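PDB 6NAB: prolyl-tRNA synthetase from Naegleria fowleri, which probably catalyses the ATP-dependent activation of proline and its attachment to its cognate tRNA, acting as a class II aminoacyl-tRNA synthetase dimer. Local coordinates for residues F76-T81 against A115-S120; V148-F153 against F165-G170; E182-I187 against G237-L242. All blocks are in the same frame, centred on the assembly; numbering follows the deposited sequence. Where two conformers were deposited one is given.

Interaction 1: residues F76-T81 against A115-S120; sequences FPLFVT and ALRPTS. With PRO (proline), chain N.
The guanidinium of R117 lies against L78, whose CA sits 3.7 Å above one face and toward its rim, while F76 O and a water occupy the edge near the plane. From that edge NH1 gives F76 O a weak, bent bond (3.1 Å, 122° at the hydrogen). The water accepts a hydrogen bond from R117 NH1 and donates to P77 O and S120 OG, linking the two segments. With NE bonded to the N147 carbonyl, the group is held from several directions; an arginine suits the place because its flat head offers several N-H groups. R117 CG lies between the backbone N and the carbonyl carbon (chi1 74°), and the chain extends to NE, carrying the head to the F76 and P77 carbonyls. The R117 side chain crosses that of L78 at about a right angle, with L78 CD1 4.0 Å from NE.

The second flat group, the F79 ring, has A115 O at its edge and L78 CD2 above one face. L116 CD2 comes in obliquely, 3.6 Å from F79 CE1; L116 and F79 lie side by side, pointing the same way. On the other face of the strand pair V80 CG1 rests 3.7 Å from A115 CB, a small residue matched to a branched one.

Underneath run the backbone bonds: V80 N to A115 O (2.9 Å), A115 N to V80 O, and R117 N to L78 O (2.9 Å). F79 also packs on L116 of the second subunit, and L78 N bonds to E164 there.

T119 OG1 accepts a bond from the bound proline's nitrogen (2.8 Å). The strand pair at the dimer interface, with P77, is consistent with class II motif 1 and its proline; T119 to E121 match the TXE motif of prolyl-tRNA synthetases.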
# COMPACT_ATOMS: atom_id res chain seq x y z
N PHE B 76 -6.24 -6.18 7.02
CA PHE B 76 -6.23 -7.38 7.83
C PHE B 76 -4.84 -8.00 7.81
O PHE B 76 -4.01 -7.67 6.96
CB PHE B 76 -7.27 -8.38 7.28
CG PHE B 76 -8.69 -8.09 7.69
CD1 PHE B 76 -9.43 -7.08 7.09
CD2 PHE B 76 -9.32 -8.89 8.65
CE1 PHE B 76 -10.74 -6.83 7.46
CE2 PHE B 76 -10.63 -8.67 9.02
CZ PHE B 76 -11.35 -7.64 8.43
N PRO B 77 -4.55 -8.92 8.73
CA PRO B 77 -3.17 -9.43 8.84
C PRO B 77 -2.70 -10.30 7.68
O PRO B 77 -3.48 -10.92 6.94
CB PRO B 77 -3.20 -10.24 10.14
CG PRO B 77 -4.31 -9.60 10.94
CD PRO B 77 -5.35 -9.27 9.91
N LEU B 78 -1.37 -10.36 7.56
CA LEU B 78 -0.69 -11.24 6.61
C LEU B 78 -0.87 -12.72 6.97
O LEU B 78 -0.90 -13.57 6.07
CB LEU B 78 0.80 -10.90 6.59
CG LEU B 78 1.77 -11.78 5.80
CD1 LEU B 78 1.48 -11.67 4.31
CD2 LEU B 78 3.22 -11.34 6.09
N PHE B 79 -1.00 -13.03 8.25
CA PHE B 79 -0.98 -14.40 8.74
C PHE B 79 -2.39 -14.94 8.93
O PHE B 79 -3.32 -14.20 9.28
CB PHE B 79 -0.23 -14.47 10.08
CG PHE B 79 1.18 -13.99 10.01
CD1 PHE B 79 2.13 -14.68 9.26
CD2 PHE B 79 1.58 -12.85 10.71
CE1 PHE B 79 3.46 -14.24 9.21
CE2 PHE B 79 2.90 -12.41 10.66
CZ PHE B 79 3.84 -13.11 9.91
N VAL B 80 -2.55 -16.25 8.73
CA VAL B 80 -3.81 -16.94 8.97
C VAL B 80 -3.51 -18.24 9.70
O VAL B 80 -2.47 -18.87 9.48
CB VAL B 80 -4.59 -17.20 7.65
CG1 VAL B 80 -3.75 -18.06 6.68
CG2 VAL B 80 -5.96 -17.83 7.93
N THR B 81 -4.39 -18.63 10.62
CA THR B 81 -4.17 -19.87 11.33
C THR B 81 -4.62 -21.06 10.48
O THR B 81 -5.44 -20.94 9.57
CB THR B 81 -4.89 -19.90 12.69
OG1 THR B 81 -6.30 -19.79 12.49
CG2 THR B 81 -4.40 -18.78 13.61
N ALA B 115 0.27 -19.58 8.54
CA ALA B 115 0.35 -19.52 7.10
C ALA B 115 0.34 -18.07 6.61
O ALA B 115 -0.23 -17.19 7.25
CB ALA B 115 -0.81 -20.29 6.47
N LEU B 116 0.94 -17.85 5.45
CA LEU B 116 0.85 -16.57 4.76
C LEU B 116 -0.40 -16.57 3.88
O LEU B 116 -0.71 -17.57 3.21
CB LEU B 116 2.09 -16.32 3.90
CG LEU B 116 3.45 -16.37 4.61
CD1 LEU B 116 4.57 -16.02 3.64
CD2 LEU B 116 3.43 -15.43 5.80
N ARG B 117 -1.11 -15.45 3.88
CA ARG B 117 -2.38 -15.35 3.19
C ARG B 117 -2.22 -15.64 1.69
O ARG B 117 -1.42 -14.98 1.01
CB ARG B 117 -3.01 -13.96 3.40
CG ARG B 117 -2.40 -12.80 2.64
CD ARG B 117 -3.04 -11.45 2.95
NE ARG B 117 -2.00 -10.44 2.80
CZ ARG B 117 -1.87 -9.33 3.51
NH1 ARG B 117 -2.75 -9.01 4.47
NH2 ARG B 117 -0.83 -8.54 3.26
N PRO B 118 -2.93 -16.62 1.15
CA PRO B 118 -3.03 -16.76 -0.31
C PRO B 118 -4.16 -15.91 -0.87
O PRO B 118 -4.25 -15.70 -2.09
CB PRO B 118 -3.28 -18.25 -0.49
CG PRO B 118 -4.10 -18.61 0.71
CD PRO B 118 -3.57 -17.75 1.85
N THR B 119 -5.04 -15.48 0.03
CA THR B 119 -6.28 -14.72 -0.19
C THR B 119 -6.92 -14.62 1.19
O THR B 119 -6.60 -15.44 2.05
CB THR B 119 -7.22 -15.39 -1.22
OG1 THR B 119 -8.41 -14.60 -1.36
CG2 THR B 119 -7.59 -16.83 -0.80
N SER B 120 -7.82 -13.66 1.43
CA SER B 120 -8.17 -13.30 2.81
C SER B 120 -9.59 -13.69 3.24
O SER B 120 -10.02 -13.25 4.31
CB SER B 120 -7.98 -11.80 3.02
OG SER B 120 -6.63 -11.45 2.81
N PRO N . -10.27 -13.76 -3.22
CA PRO N . -10.61 -14.02 -4.62
C PRO N . -9.49 -14.75 -5.36
O PRO N . -9.60 -15.03 -6.56
CB PRO N . -10.83 -12.61 -5.20
CG PRO N . -10.01 -11.70 -4.29
CD PRO N . -10.17 -12.31 -2.93
OXT PRO N . -8.46 -15.09 -4.75
O HOH W 1 -5.50 -10.19 5.02

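Interaction 2: residues V148-F153 against F165-G170. With AMP (adenosine monophosphate), chain M; PRO (proline), chain N.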
# COMPACT_ATOMS: atom_id res chain seq x y z
N VAL B 148 0.10 -10.77 -1.48
CA VAL B 148 -0.36 -12.12 -1.21
C VAL B 148 0.69 -13.09 -1.73
O VAL B 148 1.50 -12.76 -2.59
CB VAL B 148 -1.75 -12.39 -1.83
CG1 VAL B 148 -2.84 -11.92 -0.86
CG2 VAL B 148 -1.89 -11.65 -3.12
N VAL B 149 0.67 -14.29 -1.16
CA VAL B 149 1.66 -15.33 -1.44
C VAL B 149 0.96 -16.61 -1.91
O VAL B 149 0.12 -17.16 -1.19
CB VAL B 149 2.53 -15.62 -0.21
CG1 VAL B 149 3.46 -16.78 -0.44
CG2 VAL B 149 3.33 -14.32 0.22
N ARG B 150 1.32 -17.08 -3.10
CA ARG B 150 0.88 -18.38 -3.58
C ARG B 150 2.11 -19.09 -4.11
O ARG B 150 2.73 -18.63 -5.07
CB ARG B 150 -0.20 -18.25 -4.67
CG ARG B 150 -1.52 -17.66 -4.14
CD ARG B 150 -2.63 -17.57 -5.20
NE ARG B 150 -3.75 -16.74 -4.71
CZ ARG B 150 -4.90 -16.54 -5.35
NH1 ARG B 150 -5.13 -17.11 -6.54
NH2 ARG B 150 -5.83 -15.76 -4.80
N TRP B 151 2.48 -20.19 -3.46
CA TRP B 151 3.71 -20.89 -3.83
C TRP B 151 3.43 -21.70 -5.09
O TRP B 151 3.30 -22.93 -5.08
CB TRP B 151 4.22 -21.76 -2.69
CG TRP B 151 5.70 -21.77 -2.66
CD1 TRP B 151 6.53 -22.80 -3.03
CD2 TRP B 151 6.55 -20.68 -2.31
NE1 TRP B 151 7.84 -22.42 -2.90
CE2 TRP B 151 7.88 -21.12 -2.46
CE3 TRP B 151 6.32 -19.37 -1.87
CZ2 TRP B 151 8.98 -20.30 -2.19
CZ3 TRP B 151 7.41 -18.55 -1.60
CH2 TRP B 151 8.71 -19.02 -1.76
N GLU B 152 3.34 -20.97 -6.20
CA GLU B 152 2.91 -21.53 -7.48
C GLU B 152 3.74 -22.75 -7.86
O GLU B 152 4.97 -22.76 -7.73
CB GLU B 152 3.02 -20.45 -8.57
CG GLU B 152 2.18 -19.19 -8.29
CD GLU B 152 0.71 -19.38 -8.70
OE1 GLU B 152 0.41 -20.27 -9.54
OE2 GLU B 152 -0.14 -18.65 -8.14
N PHE B 153 3.05 -23.79 -8.32
CA PHE B 153 3.75 -24.95 -8.86
C PHE B 153 4.23 -24.67 -10.28
O PHE B 153 5.35 -25.05 -10.65
CB PHE B 153 2.84 -26.18 -8.84
CG PHE B 153 3.48 -27.42 -9.43
CD1 PHE B 153 4.32 -28.21 -8.66
CD2 PHE B 153 3.24 -27.77 -10.75
CE1 PHE B 153 4.91 -29.35 -9.20
CE2 PHE B 153 3.83 -28.91 -11.30
CZ PHE B 153 4.66 -29.69 -10.52
N PHE B 165 2.59 -11.50 -5.11
CA PHE B 165 2.05 -10.47 -5.98
C PHE B 165 1.22 -9.49 -5.15
O PHE B 165 0.94 -9.73 -3.97
CB PHE B 165 1.24 -11.07 -7.16
CG PHE B 165 0.07 -11.96 -6.75
CD1 PHE B 165 -1.21 -11.45 -6.66
CD2 PHE B 165 0.26 -13.31 -6.54
CE1 PHE B 165 -2.29 -12.27 -6.35
CE2 PHE B 165 -0.82 -14.16 -6.22
CZ PHE B 165 -2.09 -13.63 -6.12
N TYR B 166 0.87 -8.38 -5.77
CA TYR B 166 0.18 -7.27 -5.13
C TYR B 166 -1.16 -7.11 -5.82
O TYR B 166 -1.26 -7.26 -7.04
CB TYR B 166 1.03 -5.98 -5.22
CG TYR B 166 2.44 -6.26 -4.78
CD1 TYR B 166 2.77 -6.32 -3.43
CD2 TYR B 166 3.42 -6.59 -5.71
CE1 TYR B 166 4.05 -6.63 -3.02
CE2 TYR B 166 4.72 -6.90 -5.31
CZ TYR B 166 5.02 -6.92 -3.97
OH TYR B 166 6.29 -7.24 -3.56
N TRP B 167 -2.19 -6.83 -5.03
CA TRP B 167 -3.54 -6.76 -5.58
C TRP B 167 -4.38 -5.84 -4.71
O TRP B 167 -3.92 -5.30 -3.70
CB TRP B 167 -4.13 -8.17 -5.72
CG TRP B 167 -4.57 -8.88 -4.44
CD1 TRP B 167 -4.42 -8.44 -3.13
CD2 TRP B 167 -5.26 -10.13 -4.36
NE1 TRP B 167 -4.99 -9.36 -2.26
CE2 TRP B 167 -5.52 -10.39 -2.99
CE3 TRP B 167 -5.71 -11.06 -5.32
CZ2 TRP B 167 -6.17 -11.55 -2.56
CZ3 TRP B 167 -6.35 -12.20 -4.89
CH2 TRP B 167 -6.57 -12.45 -3.52
N GLN B 168 -5.62 -5.63 -5.13
CA GLN B 168 -6.70 -5.33 -4.21
C GLN B 168 -7.62 -6.54 -4.15
O GLN B 168 -7.77 -7.27 -5.14
CB GLN B 168 -7.49 -4.07 -4.62
CG GLN B 168 -8.09 -4.08 -6.04
CD GLN B 168 -9.34 -4.97 -6.20
OE1 GLN B 168 -9.55 -5.57 -7.25
NE2 GLN B 168 -10.15 -5.08 -5.14
N GLU B 169 -8.18 -6.79 -2.98
CA GLU B 169 -9.24 -7.77 -2.83
C GLU B 169 -10.42 -7.09 -2.12
O GLU B 169 -10.24 -6.48 -1.06
CB GLU B 169 -8.75 -9.01 -2.07
CG GLU B 169 -8.15 -8.75 -0.66
CD GLU B 169 -7.67 -10.04 0.02
OE1 GLU B 169 -6.56 -10.03 0.59
OE2 GLU B 169 -8.43 -11.05 -0.00
N GLY B 170 -11.58 -7.12 -2.76
CA GLY B 170 -12.80 -6.58 -2.18
C GLY B 170 -13.66 -7.73 -1.66
O GLY B 170 -13.72 -8.80 -2.27
P AMP M . -7.80 -16.13 -9.11
O1P AMP M . -7.93 -16.57 -7.59
O2P AMP M . -7.05 -17.10 -10.08
O3P AMP M . -9.19 -15.75 -9.61
O5' AMP M . -7.03 -14.74 -9.22
C5' AMP M . -7.40 -13.61 -8.44
C4' AMP M . -6.68 -12.37 -8.90
O4' AMP M . -5.26 -12.55 -8.68
C3' AMP M . -6.85 -12.07 -10.38
O3' AMP M . -6.86 -10.65 -10.59
C2' AMP M . -5.61 -12.71 -11.01
O2' AMP M . -5.21 -12.12 -12.22
C1' AMP M . -4.56 -12.52 -9.91
N9 AMP M . -3.53 -13.57 -9.85
C8 AMP M . -3.72 -14.88 -9.50
N7 AMP M . -2.60 -15.55 -9.32
C5 AMP M . -1.61 -14.62 -9.58
C6 AMP M . -0.20 -14.69 -9.54
N6 AMP M . 0.47 -15.79 -9.19
N1 AMP M . 0.49 -13.57 -9.85
C2 AMP M . -0.18 -12.46 -10.16
N3 AMP M . -1.50 -12.27 -10.23
C4 AMP M . -2.17 -13.39 -9.92
N PRO N . -10.27 -13.76 -3.22
CA PRO N . -10.61 -14.02 -4.62
C PRO N . -9.49 -14.75 -5.36
O PRO N . -9.60 -15.03 -6.56
CB PRO N . -10.83 -12.61 -5.20
CG PRO N . -10.01 -11.70 -4.29
CD PRO N . -10.17 -12.31 -2.93
OXT PRO N . -8.46 -15.09 -4.75
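V148 and the adenine of AMP sandwich the F165 ring. The base lies over one face with C5 3.5 Å above the plane. On the opposite face, in one of two V148 conformers and so only tentatively, the methyl CG2 makes a CH-pi contact 3.6 Å from the ring centroid; in that same conformer it also stands over the five-membered ring of W167, where a slim branched residue would fit between two aromatics. R150 runs past the rim of F165, with NE 3.8 Å from CZ; guanidinium and ring are turned 76° from each other.

The extended R150 chain, its CG opposite the carbonyl carbon (chi1 -67°), delivers two donors to two ligands. NH1 gives a straight bond to AMP O1P (3.0 Å, 168°), and NH2 reaches PRO OXT (2.7 Å). Further along, E152 OE2 accepts from the adenine N6 at 3.1 Å.

A second shell fixes these groups. P118 O accepts a hydrogen bond from R150 NE, R161 makes a salt bridge to E152, and V148 and F165 exchange two backbone hydrogen bonds as an antiparallel pair. E169, bonded to S120, covers one face of W167 with its CB.

The chemistry follows: R150, in the position expected of the motif 2 arginine, spans proline carboxylate and nucleotide phosphate, the groups joined in prolyl-adenylate, and would be expected to ease the approach of two like-charged partners.

Interaction 3: residues E182-I187 against G237-L242; sequences EEVFTI and GTSHHL. With AMP (adenosine monophosphate), chain M; PRO (proline), chain N.
One polar bond joins S239 to the helix: its OG donates to V184 O at 3.0 Å. The hydroxyl approaches from the flank, in the carbonyl plane and on a lone pair, with a C=O...O angle of 112°. Turned opposite its own backbone N (chi1 -176°), OG reaches out from the strand, and serine fits because a short hydroxyl can meet a helix carbonyl where the backbones come close. Within the helix T186 OG1 bonds back to E182 O (2.8 Å) from above the carbonyl plane, so that oxygen accepts from both the hydroxyl and the N of T186. On the strand, H241 meets N267 through ND1.

Van der Waals packing is modest and centred on V184. Its CG1 lies 3.6 Å from S239 OG, and the carbon-carbon contact is CG2 to H241 CB at 3.9 Å, the two side chains crossing at about a right angle. A beta-branched residue serves here by sending CG1 toward S239 and CG2 toward H241. I187 adds its CB at 4.0 Å from S239 OG before its chain turns to W269. The segments run antiparallel (178°), their axes 7.9 Å apart at closest approach.

Ligand contacts come from the strand residues whose CB bonds point away from the helix. T238 OG1 donates to AMP O3P (2.8 Å). H240 NE2 donates to PRO O (2.9 Å), the oxygen lying near the edge of the imidazole; T220 bonds to ND1 and F214 stacks on the ring, which together set its rotation.

Strand alternation thus separates the two jobs: S239 faces helix 177-198, and T238 and H240 face the substrates. A sheet with ligands on one side and helix packing on the other is the plan of the class II synthetase catalytic core.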
# COMPACT_ATOMS: atom_id res chain seq x y z
N GLU B 182 -25.77 -7.87 -8.67
CA GLU B 182 -25.52 -6.55 -9.23
C GLU B 182 -24.09 -6.10 -8.98
O GLU B 182 -23.43 -5.56 -9.89
CB GLU B 182 -26.50 -5.53 -8.65
CG GLU B 182 -26.24 -4.11 -9.14
CD GLU B 182 -27.13 -3.08 -8.47
OE1 GLU B 182 -27.35 -3.19 -7.24
OE2 GLU B 182 -27.60 -2.15 -9.16
N GLU B 183 -23.57 -6.30 -7.76
CA GLU B 183 -22.21 -5.86 -7.49
C GLU B 183 -21.19 -6.64 -8.33
O GLU B 183 -20.21 -6.05 -8.81
CB GLU B 183 -21.85 -5.99 -6.01
CG GLU B 183 -20.44 -5.42 -5.75
CD GLU B 183 -19.83 -5.82 -4.42
OE1 GLU B 183 -19.66 -7.04 -4.17
OE2 GLU B 183 -19.51 -4.91 -3.62
N VAL B 184 -21.37 -7.95 -8.47
CA VAL B 184 -20.42 -8.76 -9.23
C VAL B 184 -20.14 -8.11 -10.57
O VAL B 184 -18.98 -7.90 -10.96
CB VAL B 184 -20.95 -10.20 -9.41
CG1 VAL B 184 -20.08 -10.96 -10.44
CG2 VAL B 184 -21.01 -10.92 -8.08
N PHE B 185 -21.20 -7.74 -11.28
CA PHE B 185 -21.04 -7.22 -12.63
C PHE B 185 -20.66 -5.75 -12.65
O PHE B 185 -20.05 -5.30 -13.62
CB PHE B 185 -22.33 -7.49 -13.41
CG PHE B 185 -22.56 -8.95 -13.66
CD1 PHE B 185 -21.93 -9.59 -14.73
CD2 PHE B 185 -23.33 -9.71 -12.78
CE1 PHE B 185 -22.10 -10.95 -14.94
CE2 PHE B 185 -23.52 -11.07 -13.00
CZ PHE B 185 -22.90 -11.69 -14.07
N THR B 186 -20.98 -5.01 -11.58
CA THR B 186 -20.49 -3.64 -11.44
C THR B 186 -18.98 -3.62 -11.30
O THR B 186 -18.28 -2.83 -11.95
CB THR B 186 -21.14 -2.97 -10.22
OG1 THR B 186 -22.55 -2.91 -10.42
CG2 THR B 186 -20.57 -1.57 -10.00
N ILE B 187 -18.44 -4.50 -10.44
CA ILE B 187 -16.99 -4.59 -10.30
C ILE B 187 -16.35 -5.08 -11.60
O ILE B 187 -15.28 -4.60 -12.01
CB ILE B 187 -16.63 -5.50 -9.11
CG1 ILE B 187 -17.18 -4.92 -7.80
CG2 ILE B 187 -15.10 -5.71 -9.01
CD1 ILE B 187 -16.62 -3.54 -7.43
N GLY B 237 -8.48 -10.63 -14.27
CA GLY B 237 -9.08 -10.12 -13.04
C GLY B 237 -10.39 -10.84 -12.83
O GLY B 237 -11.02 -11.23 -13.82
N THR B 238 -10.82 -11.07 -11.59
CA THR B 238 -12.00 -11.91 -11.39
C THR B 238 -12.93 -11.32 -10.34
O THR B 238 -12.51 -10.65 -9.39
CB THR B 238 -11.64 -13.37 -10.99
OG1 THR B 238 -10.59 -13.36 -10.01
CG2 THR B 238 -11.20 -14.17 -12.20
N SER B 239 -14.22 -11.59 -10.53
CA SER B 239 -15.27 -11.10 -9.65
C SER B 239 -16.18 -12.29 -9.33
O SER B 239 -16.87 -12.80 -10.22
CB SER B 239 -16.04 -9.96 -10.31
OG SER B 239 -16.99 -9.45 -9.41
N HIS B 240 -16.15 -12.74 -8.08
CA HIS B 240 -16.84 -13.96 -7.68
C HIS B 240 -18.11 -13.66 -6.91
O HIS B 240 -18.14 -12.76 -6.05
CB HIS B 240 -15.97 -14.84 -6.78
CG HIS B 240 -14.56 -14.99 -7.23
ND1 HIS B 240 -14.21 -15.70 -8.37
CD2 HIS B 240 -13.40 -14.53 -6.70
CE1 HIS B 240 -12.90 -15.65 -8.52
NE2 HIS B 240 -12.38 -14.96 -7.52
N HIS B 241 -19.15 -14.44 -7.17
CA HIS B 241 -20.30 -14.53 -6.28
C HIS B 241 -20.10 -15.77 -5.42
O HIS B 241 -20.05 -16.89 -5.95
CB HIS B 241 -21.61 -14.59 -7.04
CG HIS B 241 -22.82 -14.72 -6.15
ND1 HIS B 241 -23.14 -13.77 -5.20
CD2 HIS B 241 -23.75 -15.69 -6.05
CE1 HIS B 241 -24.23 -14.15 -4.56
NE2 HIS B 241 -24.63 -15.31 -5.06
N LEU B 242 -19.97 -15.58 -4.11
CA LEU B 242 -19.76 -16.70 -3.20
C LEU B 242 -21.07 -17.26 -2.67
O LEU B 242 -21.05 -18.27 -1.96
CB LEU B 242 -18.86 -16.28 -2.03
CG LEU B 242 -17.57 -15.54 -2.39
CD1 LEU B 242 -16.83 -15.08 -1.13
CD2 LEU B 242 -16.67 -16.41 -3.28
P AMP M . -7.80 -16.13 -9.11
O1P AMP M . -7.93 -16.57 -7.59
O2P AMP M . -7.05 -17.10 -10.08
O3P AMP M . -9.19 -15.75 -9.61
O5' AMP M . -7.03 -14.74 -9.22
C5' AMP M . -7.40 -13.61 -8.44
C4' AMP M . -6.68 -12.37 -8.90
O4' AMP M . -5.26 -12.55 -8.68
C3' AMP M . -6.85 -12.07 -10.38
O3' AMP M . -6.86 -10.65 -10.59
C2' AMP M . -5.61 -12.71 -11.01
O2' AMP M . -5.21 -12.12 -12.22
C1' AMP M . -4.56 -12.52 -9.91
N9 AMP M . -3.53 -13.57 -9.85
C8 AMP M . -3.72 -14.88 -9.50
N7 AMP M . -2.60 -15.55 -9.32
C5 AMP M . -1.61 -14.62 -9.58
C6 AMP M . -0.20 -14.69 -9.54
N6 AMP M . 0.47 -15.79 -9.19
N1 AMP M . 0.49 -13.57 -9.85
C2 AMP M . -0.18 -12.46 -10.16
N3 AMP M . -1.50 -12.27 -10.23
C4 AMP M . -2.17 -13.39 -9.92
N PRO N . -10.27 -13.76 -3.22
CA PRO N . -10.61 -14.02 -4.62
C PRO N . -9.49 -14.75 -5.36
O PRO N . -9.60 -15.03 -6.56
CB PRO N . -10.83 -12.61 -5.20
CG PRO N . -10.01 -11.70 -4.29
CD PRO N . -10.17 -12.31 -2.93
OXT PRO N . -8.46 -15.09 -4.75

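Along the chain the three contacts follow in series, each closing before the next opens. Interactions 1 and 2 lie 10 Å apart, centre to centre, and touch directly through residues 117-120. Interaction 3 sits farther off, about 22 Å and 18 Å from them between centres, yet strand 164-174 of interaction 2 leads straight into helix 177-198 of interaction 3. Strands 164-174 and 232-243 both pair with strand 261-272. All three contacts meet the bound proline, and 2 and 3 also meet AMP. Interactions 1 and 2 also reach the second subunit, so the reaction site is built close to the dimer interface.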